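Local coordinates for protein kinectin 1 (Kinesin receptor) (Legionella pneumophila, PDB 4MU6) that is an effector protein of unknown molecular function, here represented by its N-terminal, largely helical coiled-coil domain, at residues I2-N7 and R57-T62; K269-K274 and A285-I290. All coordinates share one frame; numbering follows the deposited sequence.

Contact 1 of 2, residues I2-N7 and R57-T62; sequences IMFLAN and RDSDKT
The N-terminal loop before helix 10-22 is fastened to the long helix 43-105 by one carboxylate, that of Asp60, which takes the backbone N-H groups of Phe4 and Leu5. Phe4 N donates to Asp60 OD1 at 3.0 Å, on the syn side but 15° out of the carboxylate plane. Leu5 N meets the syn lone pair of Asp60 OD2 at 2.8 Å. CG of Asp60 stands anti to its own carbonyl carbon (chi1 -67°), and from there both oxygens face the loop. Selenomethionine Met3 curls back at chi2 and chi3, bringing its CE to 3.3 Å from Asp60 CG. The Phe4 ring lies 20° from the carboxylate plane and has OD1 at its edge. Its CE2 is 3.4 Å from Ser59 OG. Leu5 lies alongside Arg57, with CD1 3.9 Å from Arg57 CB, and also touches Lys247 and Leu251 of helix 227-273. A water donates to Ile2 O and Asp60 OD1 and accepts from Ser59 OG. Two neighbouring N-H groups, one on each oxygen, hold the carboxylate against rotation. Asp60 is buried, so these bonds and the water would favour its charged form.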
loop_
_atom_site.group_PDB
_atom_site.type_symbol
_atom_site.label_atom_id
_atom_site.label_comp_id
_atom_site.label_asym_id
_atom_site.label_seq_id
_atom_site.Cartn_x
_atom_site.Cartn_y
_atom_site.Cartn_z
ATOM N N ILE A 2 14.092 0.234 18.029
ATOM C CA ILE A 2 14.732 -0.447 16.907
ATOM C C ILE A 2 14.137 -1.859 16.764
ATOM O O ILE A 2 13.033 -2.125 17.245
ATOM C CB ILE A 2 16.301 -0.421 17.049
ATOM C CG1 ILE A 2 17.018 -0.684 15.707
ATOM C CG2 ILE A 2 16.778 -1.338 18.185
ATOM C CD1 ILE A 2 16.459 0.111 14.525
HETATM N N MSE A 3 14.849 -2.752 16.088
HETATM C CA MSE A 3 14.358 -4.094 15.810
HETATM C C MSE A 3 14.715 -5.079 16.908
HETATM O O MSE A 3 15.770 -4.980 17.528
HETATM C CB MSE A 3 14.931 -4.576 14.482
HETATM C CG MSE A 3 14.537 -3.673 13.334
HETATM SE SE MSE A 3 12.596 -3.693 13.131
HETATM C CE MSE A 3 12.480 -5.527 12.554
ATOM N N PHE A 4 13.832 -6.044 17.129
ATOM C CA PHE A 4 14.056 -7.053 18.151
ATOM C C PHE A 4 14.702 -8.335 17.622
ATOM O O PHE A 4 15.750 -8.749 18.121
ATOM C CB PHE A 4 12.748 -7.386 18.864
ATOM C CG PHE A 4 12.265 -6.302 19.791
ATOM C CD1 PHE A 4 12.783 -6.193 21.082
ATOM C CD2 PHE A 4 11.280 -5.406 19.387
ATOM C CE1 PHE A 4 12.332 -5.199 21.949
ATOM C CE2 PHE A 4 10.819 -4.412 20.247
ATOM C CZ PHE A 4 11.344 -4.309 21.530
ATOM N N LEU A 5 14.079 -8.971 16.628
ATOM C CA LEU A 5 14.570 -10.271 16.167
ATOM C C LEU A 5 16.002 -10.161 15.669
ATOM O O LEU A 5 16.855 -10.965 16.034
ATOM C CB LEU A 5 13.685 -10.861 15.065
ATOM C CG LEU A 5 12.296 -11.368 15.415
ATOM C CD1 LEU A 5 11.750 -12.181 14.261
ATOM C CD2 LEU A 5 12.304 -12.184 16.713
ATOM N N ALA A 6 16.254 -9.138 14.854
ATOM C CA ALA A 6 17.558 -8.932 14.240
ATOM C C ALA A 6 18.654 -8.673 15.257
ATOM O O ALA A 6 19.830 -8.893 14.971
ATOM C CB ALA A 6 17.497 -7.787 13.238
ATOM N N ASN A 7 18.268 -8.204 16.439
ATOM C CA ASN A 7 19.233 -7.863 17.478
ATOM C C ASN A 7 19.234 -8.845 18.649
ATOM O O ASN A 7 19.831 -8.579 19.694
ATOM C CB ASN A 7 18.994 -6.438 17.976
ATOM C CG ASN A 7 19.307 -5.401 16.920
ATOM O OD1 ASN A 7 20.429 -5.342 16.409
ATOM N ND2 ASN A 7 18.309 -4.593 16.561
ATOM N N ARG A 57 8.762 -10.900 17.450
ATOM C CA ARG A 57 8.427 -11.036 16.049
ATOM C C ARG A 57 7.212 -10.180 15.744
ATOM O O ARG A 57 7.175 -9.463 14.744
ATOM C CB ARG A 57 8.093 -12.481 15.696
ATOM C CG ARG A 57 7.687 -12.640 14.215
ATOM C CD ARG A 57 6.818 -13.859 14.049
ATOM N NE ARG A 57 5.588 -13.703 14.819
ATOM C CZ ARG A 57 4.748 -14.689 15.113
ATOM N NH1 ARG A 57 5.010 -15.928 14.724
ATOM N NH2 ARG A 57 3.645 -14.429 15.805
ATOM N N ASP A 58 6.215 -10.251 16.621
ATOM C CA ASP A 58 4.998 -9.477 16.413
ATOM C C ASP A 58 5.310 -7.987 16.385
ATOM O O ASP A 58 4.763 -7.251 15.558
ATOM C CB ASP A 58 3.940 -9.817 17.463
ATOM C CG ASP A 58 3.244 -11.126 17.163
ATOM O OD1 ASP A 58 3.670 -11.810 16.199
ATOM O OD2 ASP A 58 2.276 -11.469 17.875
ATOM N N SER A 59 6.216 -7.553 17.258
ATOM C CA SER A 59 6.590 -6.141 17.298
ATOM C C SER A 59 7.295 -5.693 16.006
ATOM O O SER A 59 6.995 -4.626 15.453
ATOM C CB SER A 59 7.458 -5.824 18.515
ATOM O OG SER A 59 7.914 -4.476 18.433
ATOM N N ASP A 60 8.225 -6.514 15.530
ATOM C CA ASP A 60 8.912 -6.250 14.270
ATOM C C ASP A 60 7.912 -6.147 13.113
ATOM O O ASP A 60 7.960 -5.203 12.337
ATOM C CB ASP A 60 9.954 -7.333 13.988
ATOM C CG ASP A 60 11.114 -7.306 14.984
ATOM O OD1 ASP A 60 11.145 -6.414 15.868
ATOM O OD2 ASP A 60 12.010 -8.171 14.869
ATOM N N LYS A 61 6.987 -7.099 13.034
ATOM C CA LYS A 61 6.021 -7.153 11.950
ATOM C C LYS A 61 5.141 -5.921 11.940
ATOM O O LYS A 61 4.819 -5.383 10.870
ATOM C CB LYS A 61 5.153 -8.404 12.066
ATOM C CG LYS A 61 5.851 -9.675 11.628
ATOM C CD LYS A 61 5.038 -10.901 11.981
ATOM C CE LYS A 61 3.690 -10.878 11.304
ATOM N NZ LYS A 61 3.044 -12.206 11.455
ATOM N N THR A 62 4.748 -5.481 13.133
ATOM C CA THR A 62 3.916 -4.296 13.260
ATOM C C THR A 62 4.696 -3.083 12.768
ATOM O O THR A 62 4.168 -2.269 12.018
ATOM C CB THR A 62 3.414 -4.068 14.722
ATOM O OG1 THR A 62 2.564 -5.152 15.119
ATOM C CG2 THR A 62 2.637 -2.785 14.817
HETATM O O HOH W 1 10.347 -3.557 16.543
#

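Contact 2 of 2, residues K269-K274 and A285-I290; sequences KYLNKK and ALKSVI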
loop_
_atom_site.group_PDB
_atom_site.type_symbol
_atom_site.label_atom_id
_atom_site.label_comp_id
_atom_site.label_asym_id
_atom_site.label_seq_id
_atom_site.Cartn_x
_atom_site.Cartn_y
_atom_site.Cartn_z
ATOM N N LYS A 269 25.521 -24.021 39.246
ATOM C CA LYS A 269 25.689 -22.787 40.021
ATOM C C LYS A 269 24.641 -22.671 41.113
ATOM O O LYS A 269 24.965 -22.397 42.263
ATOM C CB LYS A 269 25.650 -21.556 39.117
ATOM C CG LYS A 269 26.804 -21.488 38.132
ATOM C CD LYS A 269 26.496 -20.608 36.935
ATOM C CE LYS A 269 26.526 -19.124 37.280
ATOM N NZ LYS A 269 26.155 -18.249 36.112
ATOM N N TYR A 270 23.384 -22.876 40.739
ATOM C CA TYR A 270 22.267 -22.899 41.674
ATOM C C TYR A 270 22.504 -23.888 42.815
ATOM O O TYR A 270 22.163 -23.615 43.972
ATOM C CB TYR A 270 21.018 -23.295 40.903
ATOM C CG TYR A 270 19.772 -23.543 41.702
ATOM C CD1 TYR A 270 18.892 -22.504 41.986
ATOM C CD2 TYR A 270 19.427 -24.828 42.118
ATOM C CE1 TYR A 270 17.721 -22.729 42.690
ATOM C CE2 TYR A 270 18.254 -25.063 42.824
ATOM C CZ TYR A 270 17.404 -24.002 43.101
ATOM O OH TYR A 270 16.227 -24.204 43.791
ATOM N N LEU A 271 23.085 -25.036 42.485
ATOM C CA LEU A 271 23.332 -26.076 43.476
ATOM C C LEU A 271 24.502 -25.745 44.404
ATOM O O LEU A 271 24.736 -26.442 45.397
ATOM C CB LEU A 271 23.562 -27.428 42.793
ATOM C CG LEU A 271 22.341 -28.081 42.131
ATOM C CD1 LEU A 271 22.721 -29.460 41.631
ATOM C CD2 LEU A 271 21.165 -28.169 43.106
ATOM N N ASN A 272 25.230 -24.679 44.089
ATOM C CA ASN A 272 26.390 -24.301 44.880
ATOM C C ASN A 272 26.115 -23.025 45.666
ATOM O O ASN A 272 26.802 -22.725 46.634
ATOM C CB ASN A 272 27.611 -24.087 43.976
ATOM C CG ASN A 272 28.160 -25.379 43.381
ATOM O OD1 ASN A 272 28.143 -26.448 44.003
ATOM N ND2 ASN A 272 28.684 -25.274 42.175
ATOM N N LYS A 273 25.113 -22.269 45.235
ATOM C CA LYS A 273 24.805 -20.976 45.833
ATOM C C LYS A 273 24.031 -21.131 47.135
ATOM O O LYS A 273 24.038 -20.227 47.974
ATOM C CB LYS A 273 23.963 -20.136 44.876
ATOM C CG LYS A 273 24.705 -19.516 43.709
ATOM C CD LYS A 273 23.768 -19.330 42.501
ATOM C CE LYS A 273 22.390 -18.781 42.901
ATOM N NZ LYS A 273 21.429 -18.746 41.748
ATOM N N LYS A 274 23.347 -22.265 47.281
ATOM C CA LYS A 274 22.502 -22.547 48.443
ATOM C C LYS A 274 21.236 -21.682 48.584
ATOM O O LYS A 274 20.599 -21.685 49.638
ATOM C CB LYS A 274 23.314 -22.506 49.742
ATOM C CG LYS A 274 24.580 -23.336 49.694
ATOM C CD LYS A 274 25.250 -23.376 51.049
ATOM C CE LYS A 274 26.421 -24.329 51.045
ATOM N NZ LYS A 274 26.865 -24.611 52.437
ATOM N N ALA A 285 23.048 -35.980 45.465
ATOM C CA ALA A 285 22.369 -36.931 44.593
ATOM C C ALA A 285 22.117 -36.330 43.206
ATOM O O ALA A 285 22.113 -37.046 42.209
ATOM C CB ALA A 285 21.066 -37.392 45.210
ATOM N N LEU A 286 21.921 -35.021 43.138
ATOM C CA LEU A 286 21.681 -34.385 41.844
ATOM C C LEU A 286 23.000 -34.256 41.079
ATOM O O LEU A 286 23.050 -34.425 39.852
ATOM C CB LEU A 286 21.019 -33.023 42.004
ATOM C CG LEU A 286 19.540 -32.978 42.389
ATOM C CD1 LEU A 286 19.189 -31.553 42.750
ATOM C CD2 LEU A 286 18.633 -33.497 41.255
ATOM N N LYS A 287 24.059 -33.957 41.825
ATOM C CA LYS A 287 25.402 -33.870 41.279
ATOM C C LYS A 287 25.834 -35.213 40.698
ATOM O O LYS A 287 26.494 -35.271 39.661
ATOM C CB LYS A 287 26.374 -33.403 42.357
ATOM C CG LYS A 287 26.297 -31.896 42.636
ATOM C CD LYS A 287 26.929 -31.562 44.002
ATOM C CE LYS A 287 27.776 -30.289 43.961
ATOM N NZ LYS A 287 27.073 -29.118 43.373
ATOM N N SER A 288 25.439 -36.291 41.359
ATOM C CA SER A 288 25.677 -37.624 40.822
ATOM C C SER A 288 25.032 -37.804 39.436
ATOM O O SER A 288 25.660 -38.321 38.523
ATOM C CB SER A 288 25.180 -38.688 41.798
ATOM O OG SER A 288 25.225 -39.977 41.211
ATOM N N VAL A 289 23.788 -37.364 39.276
ATOM C CA VAL A 289 23.118 -37.489 37.987
ATOM C C VAL A 289 23.772 -36.570 36.951
ATOM O O VAL A 289 23.978 -36.954 35.788
ATOM C CB VAL A 289 21.594 -37.194 38.068
ATOM C CG1 VAL A 289 20.961 -37.435 36.712
ATOM C CG2 VAL A 289 20.949 -38.085 39.081
ATOM N N ILE A 290 24.124 -35.368 37.390
ATOM C CA ILE A 290 24.777 -34.404 36.519
ATOM C C ILE A 290 26.108 -34.915 35.970
ATOM O O ILE A 290 26.366 -34.848 34.761
ATOM C CB ILE A 290 24.931 -33.051 37.238
ATOM C CG1 ILE A 290 23.557 -32.367 37.325
ATOM C CG2 ILE A 290 25.919 -32.152 36.518
ATOM C CD1 ILE A 290 23.501 -31.196 38.287
#
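Leu271 reaches from the end of helix 227-273 towards helix 280-294, and its side chain can be followed outward. CB is 3.9 Å from Lys287 NZ, beside the polar edge of the contact. CG stands anti to the carbonyl carbon (chi1 -70°), which carries both methyls to the facing helix. CD1 meets Ile290 CD1 tip to tip at 3.8 Å and is 4.0 Å from Leu286 CB. CD2 packs on Leu286 CD1 at 3.9 Å, the two leucine side chains crossing at about a right angle. The arrangement is a helical hairpin: the short segments run nearly antiparallel, at 157°, with their axes 11.4 Å apart. Lys274, just past the first helix, has positive phi. Leu278, in the connecting loop, touches both Leu271 and Leu286, while Phe29 and Ile36 of helix 29-38 add to the apolar cluster. Beside this cluster Lys287 bends at chi3 and chi4, bringing its ammonium group to Asn272. Lys287 NZ donates to Asn272 OD1 at 2.9 Å, from above the carbonyl plane and 37° out of it. The same nitrogen is hydrogen-bonded to Gln268 OE1, one helical turn before Asn272.

Overall arrangement
From the N terminus, contact 1 comes first. It closes a loop of 49 intervening residues, mostly helical, by joining the segment before helix 10-22 to helix 43-105. The elongated helical body continues with helices 108-127 and 158-217, residues 131-154 between them not being modelled, and then helix 227-273. Contact 2 closes a short span of 10 residues, half of it the start of helix 280-294, between the end of helix 227-273 and residues 285-290. The contacts follow in series, neither nested nor crossed. The centres of contacts 1 and 2 are about 37 Å apart. Helix 227-273 links them, packing beside contact 1 and supplying residues 269-273 to contact 2. The centre of contact 2 is about 57 Å from the centre of the chain.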